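Local coordinates for uncharacterized peroxidase-related protein (Silicibacter sp., PDB 2PFX), which is of unknown function but belongs to the AhpD-like clan and is probably a peroxidase-related oxidoreductase, at residues Phe27-Cys30 with Gln31-Gly35; Asp103-Leu106 with Gly107-Val111; His151-Asn154 with Asp155-Trp159; Gly166-Asn169 with Met170-Arg173. All coordinates share one frame; numbering follows the deposited sequence. Where two conformers were deposited one is given.

Contact 1: residues Phe27-Cys30 with Gln31-Gly35; sequences FEIC and QEKLG
The amide N of Leu-34 gives a short hydrogen bond of 2.6 Å to the carbonyl O of Cys-30, nearly in line with that carbonyl. The side chain of Leu-34 folds over the same oxygen: with CG placed beside the backbone N (chi1 -53°), Leu-34 CG lies 3.3 Å from Cys-30 O, and Leu-34 CD1 comes alongside Cys-30 CB at 4.3 Å. One residue earlier, Lys-33 N bonds Ile-29 O at 2.8 Å. The lysine chain bends at every torsion after chi1, bringing NZ to 4.3 Å from Ile-29 CG2, a loose van der Waals approach of ammonium to methyl on the exposed side. Two more i to i-4 bonds, from Gln-31 N to Phe-27 O and from Glu-32 N to Glu-28 O, complete these last turns of helix 21-34. Gly-35 then leaves helical geometry with positive phi (82°), where a side chain would press on the carbonyl O of Leu-34; its N makes a weak bond to Gln-31 O. Glu-28, whose carboxylate is held by Gln-24, lies on the exposed side with Ile-29 and Glu-32, whereas Phe-27 and Cys-30 are buried and both meet Leu-41 of helix 39-44.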
loop_
_atom_site.group_PDB
_atom_site.type_symbol
_atom_site.label_atom_id
_atom_site.label_comp_id
_atom_site.label_asym_id
_atom_site.label_seq_id
_atom_site.Cartn_x
_atom_site.Cartn_y
_atom_site.Cartn_z
ATOM N N PHE A 27 20.296 -27.938 -25.129
ATOM C CA PHE A 27 20.852 -26.604 -25.240
ATOM C C PHE A 27 21.346 -26.323 -26.639
ATOM O O PHE A 27 21.310 -25.169 -27.072
ATOM C CB PHE A 27 21.960 -26.456 -24.196
ATOM C CG PHE A 27 21.444 -26.188 -22.783
ATOM C CD1 PHE A 27 20.112 -26.205 -22.435
ATOM C CD2 PHE A 27 22.382 -25.916 -21.797
ATOM C CE1 PHE A 27 19.677 -25.951 -21.155
ATOM C CE2 PHE A 27 21.964 -25.637 -20.507
ATOM C CZ PHE A 27 20.623 -25.650 -20.206
ATOM N N GLU A 28 21.806 -27.346 -27.345
ATOM C CA GLU A 28 22.184 -27.080 -28.739
ATOM C C GLU A 28 20.977 -26.646 -29.553
ATOM O O GLU A 28 20.997 -25.788 -30.434
ATOM C CB GLU A 28 22.827 -28.347 -29.311
ATOM C CG GLU A 28 24.246 -28.528 -28.808
ATOM C CD GLU A 28 24.723 -29.956 -28.765
ATOM O OE1 GLU A 28 23.996 -30.868 -29.198
ATOM O OE2 GLU A 28 25.864 -30.120 -28.285
ATOM N N ILE A 29 19.868 -27.297 -29.208
ATOM C CA ILE A 29 18.626 -26.993 -29.916
ATOM C C ILE A 29 18.160 -25.579 -29.622
ATOM O O ILE A 29 17.772 -24.799 -30.507
ATOM C CB ILE A 29 17.582 -28.064 -29.537
ATOM C CG1 ILE A 29 17.847 -29.471 -30.036
ATOM C CG2 ILE A 29 16.218 -27.589 -30.007
ATOM C CD1 ILE A 29 17.543 -29.898 -31.442
ATOM N N CYS A 30 18.184 -25.143 -28.363
ATOM C CA CYS A 30 17.803 -23.779 -27.993
ATOM C C CYS A 30 18.624 -22.744 -28.747
ATOM O O CYS A 30 18.175 -21.748 -29.293
ATOM C CB CYS A 30 17.985 -23.544 -26.480
ATOM S SG CYS A 30 16.978 -24.519 -25.351
ATOM N N GLN A 31 19.942 -22.987 -28.751
ATOM C CA GLN A 31 20.912 -22.097 -29.377
ATOM C C GLN A 31 20.552 -21.889 -30.832
ATOM O O GLN A 31 20.611 -20.799 -31.382
ATOM C CB GLN A 31 22.296 -22.716 -29.288
ATOM C CG GLN A 31 23.489 -21.976 -29.829
ATOM C CD GLN A 31 23.600 -20.517 -29.464
ATOM O OE1 GLN A 31 23.374 -19.718 -30.378
ATOM N NE2 GLN A 31 23.935 -20.141 -28.239
ATOM N N GLU A 32 20.161 -23.007 -31.437
ATOM C CA GLU A 32 19.737 -22.975 -32.828
ATOM C C GLU A 32 18.426 -22.217 -32.976
ATOM O O GLU A 32 18.288 -21.373 -33.869
ATOM C CB GLU A 32 19.680 -24.436 -33.282
ATOM C CG GLU A 32 19.209 -24.862 -34.640
ATOM C CD GLU A 32 19.874 -24.182 -35.823
ATOM O OE1 GLU A 32 21.110 -24.041 -35.754
ATOM O OE2 GLU A 32 19.172 -23.756 -36.758
ATOM N N LYS A 33 17.437 -22.520 -32.151
ATOM C CA LYS A 33 16.075 -21.966 -32.259
ATOM C C LYS A 33 16.019 -20.489 -31.875
ATOM O O LYS A 33 15.228 -19.762 -32.491
ATOM C CB LYS A 33 15.197 -22.822 -31.376
ATOM C CG LYS A 33 13.713 -22.990 -31.442
ATOM C CD LYS A 33 12.961 -22.893 -30.111
ATOM C CE LYS A 33 12.406 -24.222 -29.625
ATOM N NZ LYS A 33 13.248 -24.859 -28.570
ATOM N N LEU A 34 16.819 -20.128 -30.888
ATOM C CA LEU A 34 16.794 -18.876 -30.156
ATOM C C LEU A 34 17.996 -17.967 -30.358
ATOM O O LEU A 34 17.976 -16.771 -30.023
ATOM C CB LEU A 34 16.696 -19.169 -28.639
ATOM C CG LEU A 34 15.545 -20.086 -28.221
ATOM C CD1 LEU A 34 15.419 -20.137 -26.702
ATOM C CD2 LEU A 34 14.245 -19.645 -28.871
ATOM N N GLY A 35 19.094 -18.509 -30.874
ATOM C CA GLY A 35 20.310 -17.747 -31.006
ATOM C C GLY A 35 21.105 -17.685 -29.725
ATOM O O GLY A 35 22.191 -17.112 -29.655
#

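Contact 2: residues Asp103-Leu106 with Gly107-Val111; sequences DPQL and GEMLV
Leu-106 and Leu-110, one turn apart, form the tight side of this first part of helix 104-112. Their chains start differently, CG of Leu-106 anti to the backbone N (chi1 178°) and CG of Leu-110 beside it (chi1 -60°), and this sets Leu-106 CD1 4.3 Å from Leu-110 CG. Their backbones are tied by Leu-110 N to Leu-106 O at 3.0 Å, and both leucines pack on Met-75 of helix 70-84. The helix opens with Asp-103 as its N-cap: OD1 accepts weakly from Gln-105 N at 3.2 Å and from Leu-106 N at 3.4 Å, so one carboxylate oxygen meets two amides of the first turn. Regular bonds follow from Glu-108 N to Pro-104 O and from Met-109 N to Gln-105 O. Selenomethionine Met-109 is buried, and its CG lies 3.2 Å from Gln-105 O. The looser side is the end of Gln-105, partly exposed and modelled in two conformers; in one, its extended chain crosses that of Met-109 with CE near the amide, a contact left doubtful by the other. Glu-108, also buried, turns away to a salt bridge with Arg-191 of the same chain, while Gln-105 and Glu-108 touch His-187 of the second subunit.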
loop_
_atom_site.group_PDB
_atom_site.type_symbol
_atom_site.label_atom_id
_atom_site.label_comp_id
_atom_site.label_asym_id
_atom_site.label_seq_id
_atom_site.Cartn_x
_atom_site.Cartn_y
_atom_site.Cartn_z
ATOM N N ASP A 103 6.950 -4.199 -33.391
ATOM C CA ASP A 103 6.604 -2.907 -32.852
ATOM C C ASP A 103 7.361 -2.683 -31.539
ATOM O O ASP A 103 6.864 -2.993 -30.463
ATOM C CB ASP A 103 5.109 -2.725 -32.604
ATOM C CG ASP A 103 4.711 -1.290 -32.276
ATOM O OD1 ASP A 103 5.567 -0.402 -32.103
ATOM O OD2 ASP A 103 3.490 -1.007 -32.166
ATOM N N PRO A 104 8.579 -2.184 -31.644
ATOM C CA PRO A 104 9.382 -1.905 -30.450
ATOM C C PRO A 104 8.651 -1.019 -29.457
ATOM O O PRO A 104 8.828 -1.272 -28.252
ATOM C CB PRO A 104 10.610 -1.211 -31.034
ATOM C CG PRO A 104 10.765 -1.868 -32.374
ATOM C CD PRO A 104 9.336 -1.901 -32.883
ATOM N N GLN A 105 7.869 -0.048 -29.949
ATOM C CA GLN A 105 7.174 0.862 -29.046
ATOM C C GLN A 105 6.146 0.150 -28.180
ATOM O O GLN A 105 5.918 0.527 -27.030
ATOM C CB GLN A 105 6.479 1.998 -29.818
ATOM C CG GLN A 105 6.109 3.150 -28.899
ATOM C CD GLN A 105 4.922 3.957 -29.367
ATOM O OE1 GLN A 105 4.153 3.536 -30.227
ATOM N NE2 GLN A 105 4.767 5.141 -28.788
ATOM N N LEU A 106 5.512 -0.881 -28.725
ATOM C CA LEU A 106 4.557 -1.628 -27.911
ATOM C C LEU A 106 5.278 -2.321 -26.755
ATOM O O LEU A 106 4.790 -2.302 -25.623
ATOM C CB LEU A 106 3.815 -2.682 -28.728
ATOM C CG LEU A 106 2.822 -3.565 -27.969
ATOM C CD1 LEU A 106 1.676 -2.704 -27.470
ATOM C CD2 LEU A 106 2.349 -4.721 -28.837
ATOM N N GLY A 107 6.438 -2.918 -27.047
ATOM C CA GLY A 107 7.185 -3.527 -25.937
ATOM C C GLY A 107 7.527 -2.544 -24.845
ATOM O O GLY A 107 7.448 -2.897 -23.667
ATOM N N GLU A 108 7.874 -1.317 -25.256
ATOM C CA GLU A 108 8.295 -0.348 -24.244
ATOM C C GLU A 108 7.128 0.091 -23.400
ATOM O O GLU A 108 7.204 0.252 -22.182
ATOM C CB GLU A 108 8.977 0.837 -24.935
ATOM C CG GLU A 108 10.234 0.419 -25.675
ATOM C CD GLU A 108 11.307 -0.007 -24.695
ATOM O OE1 GLU A 108 11.822 0.923 -24.028
ATOM O OE2 GLU A 108 11.637 -1.206 -24.577
HETATM N N MSE A 109 6.016 0.300 -24.087
HETATM C CA MSE A 109 4.788 0.686 -23.411
HETATM C C MSE A 109 4.388 -0.341 -22.371
HETATM O O MSE A 109 4.009 0.027 -21.271
HETATM C CB MSE A 109 3.644 0.891 -24.418
HETATM C CG MSE A 109 3.775 2.150 -25.250
HETATM SE SE MSE A 109 2.492 2.084 -26.711
HETATM C CE MSE A 109 2.376 3.996 -26.845
ATOM N N LEU A 110 4.458 -1.630 -22.679
ATOM C CA LEU A 110 4.009 -2.651 -21.738
ATOM C C LEU A 110 4.996 -2.771 -20.581
ATOM O O LEU A 110 4.616 -3.052 -19.456
ATOM C CB LEU A 110 3.817 -3.993 -22.441
ATOM C CG LEU A 110 2.804 -4.038 -23.589
ATOM C CD1 LEU A 110 2.504 -5.463 -24.041
ATOM C CD2 LEU A 110 1.479 -3.385 -23.232
ATOM N N VAL A 111 6.271 -2.529 -20.917
ATOM C CA VAL A 111 7.297 -2.619 -19.873
ATOM C C VAL A 111 7.111 -1.500 -18.858
ATOM O O VAL A 111 7.256 -1.682 -17.640
ATOM C CB VAL A 111 8.690 -2.573 -20.518
ATOM C CG1 VAL A 111 9.756 -2.183 -19.505
ATOM C CG2 VAL A 111 9.012 -3.924 -21.136
#

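Contact 3: residues His151-Asn154 with Asp155-Trp159; sequences HGFN and DRDIW. With ACT (acetate ion), chain C.
Asp-157 reaches back to the residue that starts its helix, its OD2 accepting a hydrogen bond of 3.1 Å from Asn-154 N. The donor arrives from above the carboxylate plane, about 50° out of it. On the flank of this bond Phe-153 CD1 touches Asp-157 CB at 3.8 Å, the ring standing almost square to the carboxylate. At the next residue, Ile-158 N bonds Asn-154 O at 3.0 Å, lying in the carbonyl plane, and Ile-158 CG1 packs 3.2 Å from that same oxygen. With Asn-154 at the N-cap and Asp-157 three residues later, the side-chain bond to Asn-154 N is one half of a capping box at the start of helix 155-178. A leucine in place of Asp-157 would probably leave Asn-154 N without this acceptor and the N-cap turn freer to shift. Immediately upstream, Gly-152, with positive phi, is the C-prime residue of a Schellman motif closing helix 142-150, its turn joining Phe-153 N to Leu-148 O. One residue before that, His-151 ND1 donates at 2.9 Å to O of an acetate ion, probably from the crystallisation liquor, which sits at the edge of the imidazole in its plane. At the helix start, Asp-155 OD2 accepts from Asp-12 N of the third subunit, and Trp-159 meets Tyr-44 and Phe-46 of that subunit edge-to-face.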
loop_
_atom_site.group_PDB
_atom_site.type_symbol
_atom_site.label_atom_id
_atom_site.label_comp_id
_atom_site.label_asym_id
_atom_site.label_seq_id
_atom_site.Cartn_x
_atom_site.Cartn_y
_atom_site.Cartn_z
ATOM N N HIS A 151 -15.941 -9.150 -23.878
ATOM C CA HIS A 151 -15.064 -8.801 -24.976
ATOM C C HIS A 151 -14.533 -10.016 -25.738
ATOM O O HIS A 151 -13.534 -9.876 -26.433
ATOM C CB HIS A 151 -13.891 -7.956 -24.482
ATOM C CG HIS A 151 -14.379 -6.644 -23.961
ATOM N ND1 HIS A 151 -14.652 -5.590 -24.812
ATOM C CD2 HIS A 151 -14.637 -6.225 -22.715
ATOM C CE1 HIS A 151 -15.064 -4.575 -24.072
ATOM N NE2 HIS A 151 -15.063 -4.922 -22.785
ATOM N N GLY A 152 -15.236 -11.139 -25.640
ATOM C CA GLY A 152 -15.074 -12.242 -26.540
ATOM C C GLY A 152 -14.282 -13.407 -26.002
ATOM O O GLY A 152 -14.126 -14.381 -26.749
ATOM N N PHE A 153 -13.809 -13.337 -24.750
ATOM C CA PHE A 153 -13.140 -14.497 -24.163
ATOM C C PHE A 153 -14.138 -15.508 -23.612
ATOM O O PHE A 153 -15.069 -15.148 -22.891
ATOM C CB PHE A 153 -12.204 -14.069 -23.028
ATOM C CG PHE A 153 -11.085 -13.164 -23.509
ATOM C CD1 PHE A 153 -10.061 -13.688 -24.288
ATOM C CD2 PHE A 153 -11.067 -11.825 -23.194
ATOM C CE1 PHE A 153 -9.019 -12.879 -24.721
ATOM C CE2 PHE A 153 -10.023 -11.014 -23.594
ATOM C CZ PHE A 153 -8.997 -11.547 -24.352
ATOM N N ASN A 154 -13.937 -16.781 -23.937
ATOM C CA ASN A 154 -14.739 -17.810 -23.311
ATOM C C ASN A 154 -14.043 -18.320 -22.039
ATOM O O ASN A 154 -13.012 -17.812 -21.612
ATOM C CB ASN A 154 -15.021 -18.916 -24.310
ATOM C CG ASN A 154 -13.836 -19.753 -24.711
ATOM O OD1 ASN A 154 -12.761 -19.645 -24.128
ATOM N ND2 ASN A 154 -14.034 -20.598 -25.720
ATOM N N ASP A 155 -14.611 -19.337 -21.405
ATOM C CA ASP A 155 -14.118 -19.707 -20.076
ATOM C C ASP A 155 -12.769 -20.407 -20.191
ATOM O O ASP A 155 -11.956 -20.287 -19.275
ATOM C CB ASP A 155 -15.108 -20.587 -19.341
ATOM C CG ASP A 155 -16.199 -19.814 -18.644
ATOM O OD1 ASP A 155 -16.288 -18.580 -18.826
ATOM O OD2 ASP A 155 -16.977 -20.451 -17.904
ATOM N N ARG A 156 -12.550 -21.094 -21.300
ATOM C CA ARG A 156 -11.233 -21.692 -21.499
ATOM C C ARG A 156 -10.207 -20.582 -21.631
ATOM O O ARG A 156 -9.095 -20.673 -21.143
ATOM C CB ARG A 156 -11.278 -22.601 -22.719
ATOM C CG ARG A 156 -9.948 -23.094 -23.213
ATOM C CD ARG A 156 -9.068 -23.902 -22.247
ATOM N NE ARG A 156 -7.701 -23.624 -22.748
ATOM C CZ ARG A 156 -7.088 -24.248 -23.742
ATOM N NH1 ARG A 156 -7.632 -25.264 -24.390
ATOM N NH2 ARG A 156 -5.868 -23.882 -24.112
ATOM N N ASP A 157 -10.570 -19.499 -22.306
ATOM C CA ASP A 157 -9.657 -18.390 -22.485
ATOM C C ASP A 157 -9.302 -17.756 -21.133
ATOM O O ASP A 157 -8.152 -17.394 -20.894
ATOM C CB ASP A 157 -10.288 -17.318 -23.368
ATOM C CG ASP A 157 -10.520 -17.762 -24.788
ATOM O OD1 ASP A 157 -9.950 -18.793 -25.195
ATOM O OD2 ASP A 157 -11.284 -17.064 -25.487
ATOM N N ILE A 158 -10.304 -17.579 -20.290
ATOM C CA ILE A 158 -10.094 -16.996 -18.961
ATOM C C ILE A 158 -9.141 -17.872 -18.163
ATOM O O ILE A 158 -8.210 -17.410 -17.498
ATOM C CB ILE A 158 -11.443 -16.810 -18.241
ATOM C CG1 ILE A 158 -12.413 -15.938 -19.035
ATOM C CG2 ILE A 158 -11.214 -16.249 -16.851
ATOM C CD1 ILE A 158 -13.707 -15.607 -18.317
ATOM N N TRP A 159 -9.338 -19.186 -18.242
ATOM C CA TRP A 159 -8.424 -20.125 -17.594
ATOM C C TRP A 159 -6.980 -19.936 -18.062
ATOM O O TRP A 159 -6.009 -19.923 -17.297
ATOM C CB TRP A 159 -8.840 -21.564 -17.881
ATOM C CG TRP A 159 -7.908 -22.579 -17.298
ATOM C CD1 TRP A 159 -6.899 -23.251 -17.912
ATOM C CD2 TRP A 159 -7.909 -23.031 -15.924
ATOM N NE1 TRP A 159 -6.271 -24.101 -17.023
ATOM C CE2 TRP A 159 -6.883 -23.975 -15.797
ATOM C CE3 TRP A 159 -8.690 -22.720 -14.812
ATOM C CZ2 TRP A 159 -6.609 -24.615 -14.592
ATOM C CZ3 TRP A 159 -8.436 -23.350 -13.605
ATOM C CH2 TRP A 159 -7.396 -24.291 -13.520
HETATM C C ACT C . -15.051 -7.130 -28.214
HETATM O O ACT C . -14.412 -6.232 -27.679
HETATM O OXT ACT C . -16.155 -7.445 -27.813
HETATM C CH3 ACT C . -14.461 -7.864 -29.364
#

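Contact 4: residues Gly166-Asn169 with Met170-Arg173; sequences GFFN and MTNR
Phe-167 and Met-170 are brought together by their torsions: the phenyl leaves with CG anti to the backbone N (chi1 -175°), and the selenomethionine chain, extended at first, bends at chi3 (83°) to carry CE to 3.3 Å from Phe-167 CE1. Thr-171 adds a CH-pi contact, its CG2 standing over the face of the Phe-167 ring at 3.9 Å from the centroid. The hydroxyl of Thr-171 turns the other way, with OG1 3.2 Å from Phe-168 CD1, and is buried without a polar partner in the model. Under these groups Phe-167 O receives two amides, Thr-171 N at 2.9 Å and Met-170 N from above the carbonyl plane. Arg-173 lies side by side with Asn-169, their flat groups nearly coplanar, and its NH1 donates to both Asn-169 O at 3.0 Å and, on a lone pair, Asn-169 OD1 at 2.9 Å. NE and NH2 reach Met-133 O and Thr-134 O of the third subunit. A leucine in place of Arg-173 would probably strip Asn-169 O and OD1 of this donor group, though OD1 would keep Asn-84, and leave both carbonyls of the neighbouring subunit without these N-H groups. The guanidinium is thus gripped by neutral oxygens within a buried interface; its positive charge probably polarises these carbonyls, and its bonds tie this helix to the third subunit.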
loop_
_atom_site.group_PDB
_atom_site.type_symbol
_atom_site.label_atom_id
_atom_site.label_comp_id
_atom_site.label_asym_id
_atom_site.label_seq_id
_atom_site.Cartn_x
_atom_site.Cartn_y
_atom_site.Cartn_z
ATOM N N GLY A 166 -0.602 -16.234 -13.536
ATOM C CA GLY A 166 -0.050 -16.885 -12.350
ATOM C C GLY A 166 1.371 -17.366 -12.573
ATOM O O GLY A 166 2.216 -17.201 -11.685
ATOM N N PHE A 167 1.630 -17.940 -13.740
ATOM C CA PHE A 167 2.978 -18.428 -14.049
ATOM C C PHE A 167 4.003 -17.312 -13.941
ATOM O O PHE A 167 5.042 -17.564 -13.335
ATOM C CB PHE A 167 3.001 -19.083 -15.426
ATOM C CG PHE A 167 4.296 -19.741 -15.844
ATOM C CD1 PHE A 167 4.792 -20.880 -15.237
ATOM C CD2 PHE A 167 5.009 -19.162 -16.882
ATOM C CE1 PHE A 167 5.988 -21.425 -15.668
ATOM C CE2 PHE A 167 6.180 -19.701 -17.350
ATOM C CZ PHE A 167 6.644 -20.848 -16.737
ATOM N N PHE A 168 3.756 -16.106 -14.467
ATOM C CA PHE A 168 4.782 -15.069 -14.358
ATOM C C PHE A 168 4.852 -14.517 -12.955
ATOM O O PHE A 168 5.886 -13.960 -12.567
ATOM C CB PHE A 168 4.579 -13.955 -15.417
ATOM C CG PHE A 168 5.087 -14.619 -16.707
ATOM C CD1 PHE A 168 6.451 -14.688 -16.955
ATOM C CD2 PHE A 168 4.187 -15.187 -17.587
ATOM C CE1 PHE A 168 6.905 -15.330 -18.093
ATOM C CE2 PHE A 168 4.637 -15.815 -18.742
ATOM C CZ PHE A 168 5.998 -15.878 -18.987
ATOM N N ASN A 169 3.768 -14.674 -12.190
ATOM C CA ASN A 169 3.881 -14.302 -10.776
ATOM C C ASN A 169 4.822 -15.273 -10.037
ATOM O O ASN A 169 5.384 -14.971 -8.970
ATOM C CB ASN A 169 2.491 -14.271 -10.132
ATOM C CG ASN A 169 1.900 -12.873 -10.301
ATOM O OD1 ASN A 169 2.287 -11.969 -9.567
ATOM N ND2 ASN A 169 1.030 -12.696 -11.273
HETATM N N MSE A 170 4.997 -16.469 -10.591
HETATM C CA MSE A 170 5.957 -17.432 -10.048
HETATM C C MSE A 170 7.349 -17.040 -10.558
HETATM O O MSE A 170 8.265 -16.813 -9.776
HETATM C CB MSE A 170 5.689 -18.881 -10.412
HETATM C CG MSE A 170 6.846 -19.857 -10.155
HETATM SE SE MSE A 170 6.324 -21.673 -10.597
HETATM C CE MSE A 170 6.729 -21.385 -12.456
ATOM N N THR A 171 7.469 -16.971 -11.873
ATOM C CA THR A 171 8.809 -16.826 -12.436
ATOM C C THR A 171 9.394 -15.481 -12.091
ATOM O O THR A 171 10.605 -15.371 -11.850
ATOM C CB THR A 171 8.869 -17.090 -13.953
ATOM O OG1 THR A 171 8.189 -16.093 -14.704
ATOM C CG2 THR A 171 8.174 -18.407 -14.278
ATOM N N ASN A 172 8.589 -14.424 -12.013
ATOM C CA ASN A 172 9.159 -13.155 -11.560
ATOM C C ASN A 172 9.798 -13.271 -10.183
ATOM O O ASN A 172 10.852 -12.682 -9.997
ATOM C CB ASN A 172 8.096 -12.082 -11.450
ATOM C CG ASN A 172 7.411 -11.625 -12.693
ATOM O OD1 ASN A 172 6.527 -10.771 -12.642
ATOM N ND2 ASN A 172 7.798 -12.261 -13.779
ATOM N N ARG A 173 9.133 -14.004 -9.305
ATOM C CA ARG A 173 9.582 -14.080 -7.903
ATOM C C ARG A 173 10.860 -14.880 -7.793
ATOM O O ARG A 173 11.798 -14.542 -7.066
ATOM C CB ARG A 173 8.432 -14.639 -7.051
ATOM C CG ARG A 173 7.324 -13.578 -6.901
ATOM C CD ARG A 173 6.193 -13.973 -5.963
ATOM N NE ARG A 173 5.464 -12.749 -5.640
ATOM C CZ ARG A 173 4.545 -12.125 -6.339
ATOM N NH1 ARG A 173 4.156 -12.616 -7.504
ATOM N NH2 ARG A 173 4.007 -11.004 -5.876
#

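The four contacts follow one another along the chain without touching. Contacts 3 and 4 share helix 155-178, contact 3 at its capped start and contact 4 deep in the fold, with centres 21 Å apart; both meet the third subunit. Contact 2 instead faces the second subunit, its centre 20 Å from that of contact 4, and contact 1, about 13 Å from contact 4 between nearest atoms, touches no other chain of the assembly. Thr-171 and Asn-172 of contact 4 touch Cys-89, and Phe-168 meets His-93 edge-to-face; Cys-89 and His-93 lie in a sequence resembling the CXXC-and-histidine motif of AhpD relatives, so contact 4 probably borders the active site.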